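Local coordinates for protein angel homolog 2 (Homo sapiens, PDB 6RW0) that acts as a phosphatase on 2',3'-cyclic phosphates, belongs to the CCR4/nocturin family of deadenylases, and probably binds the 3'-untranslated regions of mRNA, at residues D97-C102 / C142-K147; P200-I205 / G273-S278; Y246-E251 / L330-S335. One frame throughout, in Å; residues are numbered along the deposited sequence. Where two conformers were deposited one is given.

In the fold
Along the chain contact 1 closes before the other two open, whereas contacts 2 and 3 interlock, their segments alternating. Contact 1 ties strands 100-107 and 137-144 within one of the two large mixed sheets of the endonuclease/exonuclease/phosphatase fold. The centres of contacts 1 and 2 are about 37 Å apart, on opposite sides of the chain's centre. In contact 2 the start of helix 203-220 meets the loop between strands 253-255 and 329-331. Contact 3, about 19 Å from contact 2 between centres, packs helix 244-251 on strand 329-331 and the residues just after it; its Phe248 also leans on helix 203-220. That helix therefore links contacts 2 and 3.

Contact 1 of 3, residues D97-C102 / C142-K147; sequences DADVLC and CFKHSK
Lys144 bends its side chain past Asp99 and ends across the carboxylate of Asp97. With CG anti to its own carbonyl carbon (chi1 -71°), the chain sets out beside its backbone N. Lys144 CB is 4.0 Å from Asp99 O, CG packs on Asp99 CA, and CE passes Asp97 OD1. Lys144 NZ then closes a salt bridge to Asp97 OD1 at 2.7 Å, coming from the syn side, 32° out of the carboxylate plane; Lys144 also makes a cation-pi contact with Tyr124 of strand 124-130. A water accepts from Lys144 NZ and donates to Asp97 O and Asp99 OD1. An alanine in place of Lys144 would probably leave Asp97 without its charged mate and this water without the ammonium that donates to it. Lys147 CG lies 3.5 Å from Asp99 OD1; its ammonium bonds Asp51 O, while Asp99 OD2 takes Ser53 N.

The backbones pair antiparallel. Leu101 and Cys142 form a hydrogen-bonded pair, with Leu101 N 2.8 Å from Cys142 O and the reverse bond equally short; Val100 and Phe143 are the adjacent non-hydrogen-bonded pair. Lys144 N reaches Asp99 O at 2.9 Å. Strand 100-107 runs between 49-58 and 137-144. Leu101 and Cys142 pack on Tyr124, while Val100 and Phe143 meet Phe148 of strand 148-157 in the other large sheet, so their face lies between the two sheets of the DNase I-like fold.

Contact 2 of 3, residues P200-I205 / G273-S278; sequences PRRGDI and GQRILS
The Arg275 guanidinium stands steeply to both the Asp204 carboxylate and the Arg202 guanidinium. Arg202 carries Ile205 CD1 over the centre of one face, 3.5 Å above the plane, and turns its edge to Asp204 in a side-on grip: Arg202 NE bonds Asp204 OD1 through that oxygen's syn lone pair, and Arg202 NH2 bonds Asp204 OD2 at 2.9 Å. Arg275 offers its edge too, Arg275 NH2 reaching Asp204 OD2 at 3.0 Å; its plane is 70° from the carboxylate, and the donor lies above the carboxylate plane, 52° out of it. The two NH2 groups approach OD2 from opposite faces of the carboxylate.

This salt-bridge network sits where helix 203-220 begins: Arg202 occupies the N-cap position and centres an inverse gamma turn, and the loop between strands 253-255 and 329-331 passes over it. Asp204 has its CG wedged between backbone N and carbonyl carbon (chi1 52°), which keeps the carboxylate close to the helix start. The like charges of Arg202 NH2 and Arg275 NH2, 3.8 Å apart, are probably balanced largely by this shared oxygen. A water donates to Asp204 OD2 and accepts from Arg275 NH1. Beneath the polar cluster, Leu277 CD2 presses on Asp204 CA at 3.6 Å.

Contact 3 of 3, residues Y246-E251 / L330-S335; sequences YSFIKE and LQHHFS
Leu330 starts the contact by reaching over one face of the Phe248 ring. Its CD1 stands 4.1 Å above the ring plane, offset toward the rim, while Leu330 CB touches Phe248 CE1 at 3.8 Å; the two side chains cross at about a right angle. Around Leu330, Trp282 and Gln290 add further packing, and its backbone is bonded to Leu254 in the two-stranded antiparallel sheet of 253-255 and 329-331.

Gln331 contributes backbone. Its CA lies in the plane of the Phe248 ring, at the edge, and the carbonyl carbon C of Gln331 comes to 3.6 Å from Phe248 CE1.

His332 carries the polar part. Its CG sits between the backbone N and the carbonyl carbon (chi1 70°), a setting that sends the ring in toward helix 244-251. CD2 lies over the face of Phe248 opposite Leu330: the edge of the His332 ring meets the face of Phe248 in a T-shaped (edge-to-face) pair, centroids 5.2 Å apart and planes at 66°. His332 NE2 donates to Ile249 O at 2.9 Å, an acceptor nearly in the imidazole plane, though the donor is tilted 33° from the carbonyl plane. On the other side of the ring, Phe334 N donates to His332 ND1 at 3.0 Å, also close to the imidazole plane. Phe334 itself turns its ring to Phe228 and Ile217.

Phe248 is thus clasped between Leu330 and His332, and it also rests on Leu210 and Leu214 of helix 203-220. Since ND1 accepts and NE2 donates, this buried imidazole is probably neutral, with its proton on NE2; the two in-plane bonds should fix its rotation, and NE2 supplies a donor to a carbonyl near the C-terminal end of helix 244-251.

Contact 1 of 3, residues D97-C102 / C142-K147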
loop_
_atom_site.group_PDB
_atom_site.type_symbol
_atom_site.label_atom_id
_atom_site.label_comp_id
_atom_site.label_asym_id
_atom_site.label_seq_id
_atom_site.Cartn_x
_atom_site.Cartn_y
_atom_site.Cartn_z
ATOM N N ASP A 97 -11.486 -9.041 11.574
ATOM C CA ASP A 97 -10.735 -9.160 12.826
ATOM C C ASP A 97 -9.248 -9.418 12.568
ATOM O O ASP A 97 -8.620 -10.270 13.199
ATOM C CB ASP A 97 -11.355 -10.242 13.718
ATOM C CG ASP A 97 -10.811 -10.218 15.137
ATOM O OD1 ASP A 97 -10.624 -9.100 15.651
ATOM O OD2 ASP A 97 -10.618 -11.304 15.744
ATOM N N ALA A 98 -8.672 -8.640 11.655
ATOM C CA ALA A 98 -7.272 -8.840 11.302
ATOM C C ALA A 98 -6.345 -8.390 12.429
ATOM O O ALA A 98 -6.630 -7.442 13.160
ATOM C CB ALA A 98 -6.919 -8.056 10.042
ATOM N N ASP A 99 -5.189 -9.050 12.531
ATOM C CA ASP A 99 -4.239 -8.700 13.584
ATOM C C ASP A 99 -3.531 -7.377 13.317
ATOM O O ASP A 99 -3.146 -6.679 14.268
ATOM C CB ASP A 99 -3.197 -9.803 13.726
ATOM C CG ASP A 99 -3.797 -11.104 14.169
ATOM O OD1 ASP A 99 -4.632 -11.092 15.096
ATOM O OD2 ASP A 99 -3.445 -12.147 13.590
ATOM N N VAL A 100 -3.316 -7.038 12.048
ATOM C CA VAL A 100 -2.627 -5.821 11.635
ATOM C C VAL A 100 -3.484 -5.161 10.571
ATOM O O VAL A 100 -3.945 -5.840 9.643
ATOM C CB VAL A 100 -1.234 -6.126 11.049
ATOM C CG1 VAL A 100 -0.546 -4.845 10.588
ATOM C CG2 VAL A 100 -0.360 -6.843 12.056
ATOM N N LEU A 101 -3.698 -3.849 10.702
ATOM C CA LEU A 101 -4.403 -3.063 9.701
ATOM C C LEU A 101 -3.464 -2.021 9.121
ATOM O O LEU A 101 -2.830 -1.260 9.863
ATOM C CB LEU A 101 -5.588 -2.296 10.282
ATOM C CG LEU A 101 -6.546 -3.085 11.143
ATOM C CD1 LEU A 101 -7.551 -2.074 11.714
ATOM C CD2 LEU A 101 -7.223 -4.177 10.374
ATOM N N CYS A 102 -3.379 -1.982 7.802
ATOM C CA CYS A 102 -2.646 -0.955 7.076
ATOM C C CYS A 102 -3.694 -0.203 6.279
ATOM O O CYS A 102 -4.227 -0.734 5.301
ATOM C CB CYS A 102 -1.597 -1.568 6.162
ATOM S SG CYS A 102 -0.173 -2.173 7.126
ATOM N N CYS A 142 -2.226 -0.172 12.419
ATOM C CA CYS A 142 -2.855 -0.536 13.674
ATOM C C CYS A 142 -2.596 -2.012 13.914
ATOM O O CYS A 142 -2.495 -2.795 12.969
ATOM C CB CYS A 142 -4.364 -0.292 13.595
ATOM S SG CYS A 142 -4.839 1.324 12.903
ATOM N N PHE A 143 -2.468 -2.420 15.159
ATOM C CA PHE A 143 -2.180 -3.840 15.448
ATOM C C PHE A 143 -2.837 -4.228 16.772
ATOM O O PHE A 143 -3.018 -3.390 17.604
ATOM C CB PHE A 143 -0.670 -4.084 15.445
ATOM C CG PHE A 143 0.039 -3.354 16.545
ATOM C CD1 PHE A 143 0.619 -2.124 16.333
ATOM C CD2 PHE A 143 0.043 -3.881 17.813
ATOM C CE1 PHE A 143 1.238 -1.467 17.374
ATOM C CE2 PHE A 143 0.658 -3.223 18.849
ATOM C CZ PHE A 143 1.259 -2.027 18.620
ATOM N N LYS A 144 -3.253 -5.478 16.886
ATOM C CA LYS A 144 -3.903 -5.942 18.129
ATOM C C LYS A 144 -2.846 -5.921 19.226
ATOM O O LYS A 144 -1.846 -6.563 19.056
ATOM C CB LYS A 144 -4.463 -7.351 17.940
ATOM C CG LYS A 144 -5.674 -7.423 17.031
ATOM C CD LYS A 144 -6.850 -6.661 17.547
ATOM C CE LYS A 144 -8.150 -7.073 16.895
ATOM N NZ LYS A 144 -8.534 -8.436 17.306
ATOM N N HIS A 145 -3.108 -5.299 20.369
ATOM C CA HIS A 145 -2.092 -5.273 21.454
ATOM C C HIS A 145 -1.944 -6.656 22.100
ATOM O O HIS A 145 -0.927 -6.875 22.672
ATOM C CB HIS A 145 -2.256 -4.076 22.388
ATOM C CG HIS A 145 -3.638 -3.775 22.777
ATOM N ND1 HIS A 145 -4.357 -4.621 23.564
ATOM C CD2 HIS A 145 -4.411 -2.706 22.533
ATOM C CE1 HIS A 145 -5.543 -4.101 23.771
ATOM N NE2 HIS A 145 -5.597 -2.934 23.141
ATOM N N SER A 146 -2.921 -7.547 21.976
ATOM C CA SER A 146 -2.834 -8.954 22.416
ATOM C C SER A 146 -1.805 -9.727 21.580
ATOM O O SER A 146 -1.344 -10.727 22.061
ATOM C CB SER A 146 -4.181 -9.616 22.370
ATOM O OG SER A 146 -4.599 -9.875 21.049
ATOM N N LYS A 147 -1.537 -9.337 20.334
ATOM C CA LYS A 147 -0.632 -10.080 19.429
ATOM C C LYS A 147 0.775 -9.488 19.343
ATOM O O LYS A 147 1.661 -10.232 19.042
ATOM C CB LYS A 147 -1.223 -10.106 18.019
ATOM C CG LYS A 147 -2.448 -10.981 17.845
ATOM C CD LYS A 147 -2.159 -12.460 17.888
ATOM C CE LYS A 147 -1.475 -13.008 16.660
ATOM N NZ LYS A 147 -1.422 -14.491 16.685
HETATM O O HOH W 1 -7.197 -10.335 15.590
#

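Contact 2 of 3, residues P200-I205 / G273-S278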
loop_
_atom_site.group_PDB
_atom_site.type_symbol
_atom_site.label_atom_id
_atom_site.label_comp_id
_atom_site.label_asym_id
_atom_site.label_seq_id
_atom_site.Cartn_x
_atom_site.Cartn_y
_atom_site.Cartn_z
ATOM N N PRO A 200 -0.267 10.062 -12.945
ATOM C CA PRO A 200 0.308 9.015 -13.802
ATOM C C PRO A 200 1.561 9.400 -14.561
ATOM O O PRO A 200 2.361 8.520 -14.905
ATOM C CB PRO A 200 -0.837 8.688 -14.774
ATOM C CG PRO A 200 -2.056 8.980 -13.991
ATOM C CD PRO A 200 -1.734 10.164 -13.119
ATOM N N ARG A 201 1.737 10.657 -14.910
ATOM C CA ARG A 201 2.930 11.088 -15.669
ATOM C C ARG A 201 4.196 11.000 -14.811
ATOM O O ARG A 201 5.219 10.736 -15.346
ATOM C CB ARG A 201 2.745 12.509 -16.208
ATOM C CG ARG A 201 3.878 12.961 -17.119
ATOM C CD ARG A 201 3.624 14.300 -17.790
ATOM N NE ARG A 201 3.582 15.402 -16.854
ATOM C CZ ARG A 201 4.013 16.620 -17.108
ATOM N NH1 ARG A 201 4.764 16.858 -18.163
ATOM N NH2 ARG A 201 3.714 17.602 -16.287
ATOM N N ARG A 202 4.094 11.267 -13.518
ATOM C CA ARG A 202 5.295 11.442 -12.670
ATOM C C ARG A 202 5.837 10.156 -12.045
ATOM O O ARG A 202 5.964 10.100 -10.849
ATOM C CB ARG A 202 5.006 12.510 -11.615
ATOM C CG ARG A 202 4.616 13.854 -12.218
ATOM C CD ARG A 202 5.610 14.373 -13.248
ATOM N NE ARG A 202 6.959 14.503 -12.732
ATOM C CZ ARG A 202 7.397 15.518 -12.017
ATOM N NH1 ARG A 202 6.597 16.535 -11.778
ATOM N NH2 ARG A 202 8.622 15.508 -11.542
ATOM N N GLY A 203 6.342 9.262 -12.882
ATOM C CA GLY A 203 6.982 8.004 -12.473
ATOM C C GLY A 203 8.305 8.265 -11.783
ATOM O O GLY A 203 8.745 7.414 -11.055
ATOM N N ASP A 204 8.956 9.371 -12.124
ATOM C CA ASP A 204 10.204 9.797 -11.462
ATOM C C ASP A 204 9.906 10.044 -9.980
ATOM O O ASP A 204 10.627 9.559 -9.157
ATOM C CB ASP A 204 10.775 11.044 -12.142
ATOM C CG ASP A 204 9.833 12.220 -12.311
ATOM O OD1 ASP A 204 8.643 12.021 -12.395
ATOM O OD2 ASP A 204 10.331 13.308 -12.356
ATOM N N ILE A 205 8.836 10.748 -9.661
ATOM C CA ILE A 205 8.468 10.949 -8.263
ATOM C C ILE A 205 8.068 9.630 -7.620
ATOM O O ILE A 205 8.495 9.320 -6.503
ATOM C CB ILE A 205 7.382 12.032 -8.111
ATOM C CG1 ILE A 205 7.874 13.356 -8.675
ATOM C CG2 ILE A 205 7.020 12.143 -6.630
ATOM C CD1 ILE A 205 6.825 14.421 -8.639
ATOM N N GLY A 273 5.194 12.329 -25.779
ATOM C CA GLY A 273 5.784 13.616 -25.351
ATOM C C GLY A 273 6.391 13.597 -23.962
ATOM O O GLY A 273 6.617 14.646 -23.431
ATOM N N GLN A 274 6.721 12.435 -23.426
ATOM C CA GLN A 274 7.197 12.353 -22.036
ATOM C C GLN A 274 8.713 12.303 -21.962
ATOM O O GLN A 274 9.327 11.676 -22.781
ATOM C CB GLN A 274 6.605 11.134 -21.342
ATOM C CG GLN A 274 5.113 11.255 -21.117
ATOM C CD GLN A 274 4.557 9.998 -20.509
ATOM O OE1 GLN A 274 5.247 9.018 -20.348
ATOM N NE2 GLN A 274 3.284 10.030 -20.186
ATOM N N ARG A 275 9.247 12.957 -20.947
ATOM C CA ARG A 275 10.675 12.950 -20.614
ATOM C C ARG A 275 11.065 11.535 -20.175
ATOM O O ARG A 275 10.258 10.856 -19.605
ATOM C CB ARG A 275 10.843 13.978 -19.496
ATOM C CG ARG A 275 12.222 14.046 -18.875
ATOM C CD ARG A 275 12.328 15.245 -17.954
ATOM N NE ARG A 275 11.288 15.281 -16.938
ATOM C CZ ARG A 275 11.403 14.751 -15.735
ATOM N NH1 ARG A 275 12.471 14.046 -15.441
ATOM N NH2 ARG A 275 10.462 14.930 -14.834
ATOM N N ILE A 276 12.279 11.122 -20.497
ATOM C CA ILE A 276 12.878 9.856 -20.076
ATOM C C ILE A 276 13.519 10.052 -18.708
ATOM O O ILE A 276 14.084 11.113 -18.430
ATOM C CB ILE A 276 13.930 9.412 -21.115
ATOM C CG1 ILE A 276 13.340 9.409 -22.530
ATOM C CG2 ILE A 276 14.517 8.073 -20.718
ATOM C CD1 ILE A 276 12.076 8.642 -22.702
ATOM N N LEU A 277 13.449 9.027 -17.849
ATOM C CA LEU A 277 14.019 9.107 -16.503
ATOM C C LEU A 277 15.477 9.551 -16.519
ATOM O O LEU A 277 16.268 9.082 -17.334
ATOM C CB LEU A 277 13.962 7.725 -15.839
ATOM C CG LEU A 277 12.573 7.441 -15.285
ATOM C CD1 LEU A 277 12.464 5.968 -14.960
ATOM C CD2 LEU A 277 12.232 8.259 -14.041
ATOM N N SER A 278 15.853 10.412 -15.569
ATOM C CA SER A 278 17.262 10.778 -15.434
ATOM C C SER A 278 18.076 9.609 -14.864
ATOM O O SER A 278 17.544 8.705 -14.223
ATOM C CB SER A 278 17.421 12.014 -14.543
ATOM O OG SER A 278 16.887 13.162 -15.186
HETATM O O HOH W 2 12.999 13.688 -12.686
#

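Contact 3 of 3, residues Y246-E251 / L330-S335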
loop_
_atom_site.group_PDB
_atom_site.type_symbol
_atom_site.label_atom_id
_atom_site.label_comp_id
_atom_site.label_asym_id
_atom_site.label_seq_id
_atom_site.Cartn_x
_atom_site.Cartn_y
_atom_site.Cartn_z
ATOM N N TYR A 246 6.196 -2.164 -10.309
ATOM C CA TYR A 246 5.860 -3.453 -9.714
ATOM C C TYR A 246 7.001 -4.445 -9.890
ATOM O O TYR A 246 7.376 -5.151 -8.945
ATOM C CB TYR A 246 4.598 -4.005 -10.374
ATOM C CG TYR A 246 4.216 -5.374 -9.862
ATOM C CD1 TYR A 246 3.404 -5.516 -8.745
ATOM C CD2 TYR A 246 4.695 -6.519 -10.475
ATOM C CE1 TYR A 246 3.065 -6.771 -8.270
ATOM C CE2 TYR A 246 4.358 -7.783 -10.006
ATOM C CZ TYR A 246 3.545 -7.892 -8.895
ATOM O OH TYR A 246 3.201 -9.133 -8.405
ATOM N N SER A 247 7.549 -4.524 -11.104
ATOM C CA SER A 247 8.621 -5.475 -11.371
ATOM C C SER A 247 9.836 -5.188 -10.506
ATOM O O SER A 247 10.512 -6.116 -10.044
ATOM C CB SER A 247 8.990 -5.419 -12.849
ATOM O OG SER A 247 7.875 -5.772 -13.652
ATOM N N PHE A 248 10.140 -3.907 -10.282
ATOM C CA PHE A 248 11.247 -3.551 -9.401
ATOM C C PHE A 248 11.033 -4.124 -8.003
ATOM O O PHE A 248 11.947 -4.713 -7.411
ATOM C CB PHE A 248 11.418 -2.027 -9.366
ATOM C CG PHE A 248 12.410 -1.563 -8.333
ATOM C CD1 PHE A 248 13.691 -2.074 -8.325
ATOM C CD2 PHE A 248 12.060 -0.636 -7.371
ATOM C CE1 PHE A 248 14.611 -1.687 -7.372
ATOM C CE2 PHE A 248 12.990 -0.234 -6.414
ATOM C CZ PHE A 248 14.255 -0.760 -6.421
ATOM N N ILE A 249 9.829 -3.962 -7.450
ATOM C CA ILE A 249 9.565 -4.499 -6.118
ATOM C C ILE A 249 9.784 -6.006 -6.107
ATOM O O ILE A 249 10.452 -6.549 -5.223
ATOM C CB ILE A 249 8.147 -4.129 -5.651
ATOM C CG1 ILE A 249 8.030 -2.612 -5.509
ATOM C CG2 ILE A 249 7.818 -4.813 -4.315
ATOM C CD1 ILE A 249 6.628 -2.107 -5.228
ATOM N N LYS A 250 9.218 -6.702 -7.091
ATOM C CA LYS A 250 9.236 -8.157 -7.074
ATOM C C LYS A 250 10.618 -8.726 -7.369
ATOM O O LYS A 250 11.002 -9.753 -6.796
ATOM C CB LYS A 250 8.273 -8.697 -8.132
ATOM C CG LYS A 250 6.820 -8.441 -7.900
ATOM C CD LYS A 250 6.282 -9.203 -6.707
ATOM C CE LYS A 250 6.118 -10.691 -6.994
ATOM N NZ LYS A 250 5.095 -11.004 -8.046
ATOM N N GLU A 251 11.364 -8.107 -8.282
ATOM C CA GLU A 251 12.633 -8.670 -8.718
ATOM C C GLU A 251 13.836 -8.114 -7.972
ATOM O O GLU A 251 14.891 -8.765 -7.958
ATOM C CB GLU A 251 12.829 -8.447 -10.224
ATOM C CG GLU A 251 11.693 -8.992 -11.080
ATOM C CD GLU A 251 11.456 -10.479 -10.875
ATOM O OE1 GLU A 251 12.437 -11.220 -10.651
ATOM O OE2 GLU A 251 10.283 -10.906 -10.937
ATOM N N LEU A 330 18.356 0.308 -10.871
ATOM C CA LEU A 330 17.987 0.385 -9.474
ATOM C C LEU A 330 17.973 -1.028 -8.918
ATOM O O LEU A 330 17.643 -1.984 -9.624
ATOM C CB LEU A 330 16.580 0.936 -9.308
ATOM C CG LEU A 330 16.307 2.432 -9.359
ATOM C CD1 LEU A 330 14.865 2.602 -8.845
ATOM C CD2 LEU A 330 17.311 3.194 -8.548
ATOM N N GLN A 331 18.330 -1.160 -7.645
ATOM C CA GLN A 331 18.268 -2.439 -6.959
ATOM C C GLN A 331 17.710 -2.214 -5.561
ATOM O O GLN A 331 17.732 -1.097 -5.042
ATOM C CB GLN A 331 19.660 -3.084 -6.859
ATOM C CG GLN A 331 20.305 -3.446 -8.206
ATOM C CD GLN A 331 21.055 -2.294 -8.896
ATOM O OE1 GLN A 331 21.193 -2.289 -10.120
ATOM N NE2 GLN A 331 21.567 -1.344 -8.117
ATOM N N HIS A 332 17.186 -3.283 -4.958
ATOM C CA HIS A 332 16.962 -3.330 -3.519
ATOM C C HIS A 332 17.418 -4.703 -3.044
ATOM O O HIS A 332 17.635 -5.618 -3.849
ATOM C CB HIS A 332 15.529 -2.981 -3.092
ATOM C CG HIS A 332 14.512 -4.005 -3.464
ATOM N ND1 HIS A 332 14.506 -5.280 -2.940
ATOM C CD2 HIS A 332 13.446 -3.933 -4.293
ATOM C CE1 HIS A 332 13.486 -5.954 -3.444
ATOM N NE2 HIS A 332 12.832 -5.160 -4.272
ATOM N N HIS A 333 17.579 -4.849 -1.725
ATOM C CA HIS A 333 18.171 -6.052 -1.155
ATOM C C HIS A 333 17.158 -6.990 -0.512
ATOM O O HIS A 333 17.560 -7.913 0.210
ATOM C CB HIS A 333 19.223 -5.675 -0.111
ATOM C CG HIS A 333 20.381 -4.915 -0.669
ATOM N ND1 HIS A 333 21.074 -5.336 -1.780
ATOM C CD2 HIS A 333 20.975 -3.768 -0.261
ATOM C CE1 HIS A 333 22.055 -4.485 -2.031
ATOM N NE2 HIS A 333 22.013 -3.524 -1.128
ATOM N N PHE A 334 15.872 -6.795 -0.765
ATOM C CA PHE A 334 14.850 -7.640 -0.166
ATOM C C PHE A 334 14.468 -8.769 -1.121
ATOM O O PHE A 334 14.793 -8.756 -2.307
ATOM C CB PHE A 334 13.609 -6.829 0.207
ATOM C CG PHE A 334 13.901 -5.611 1.035
ATOM C CD1 PHE A 334 14.533 -5.714 2.264
ATOM C CD2 PHE A 334 13.538 -4.359 0.584
ATOM C CE1 PHE A 334 14.803 -4.579 3.026
ATOM C CE2 PHE A 334 13.798 -3.222 1.344
ATOM C CZ PHE A 334 14.439 -3.335 2.563
ATOM N N SER A 335 13.761 -9.760 -0.580
ATOM C CA SER A 335 13.186 -10.860 -1.352
ATOM C C SER A 335 11.690 -10.838 -1.055
ATOM O O SER A 335 11.232 -11.418 -0.063
ATOM C CB SER A 335 13.826 -12.174 -0.969
ATOM O OG SER A 335 13.252 -13.240 -1.701
#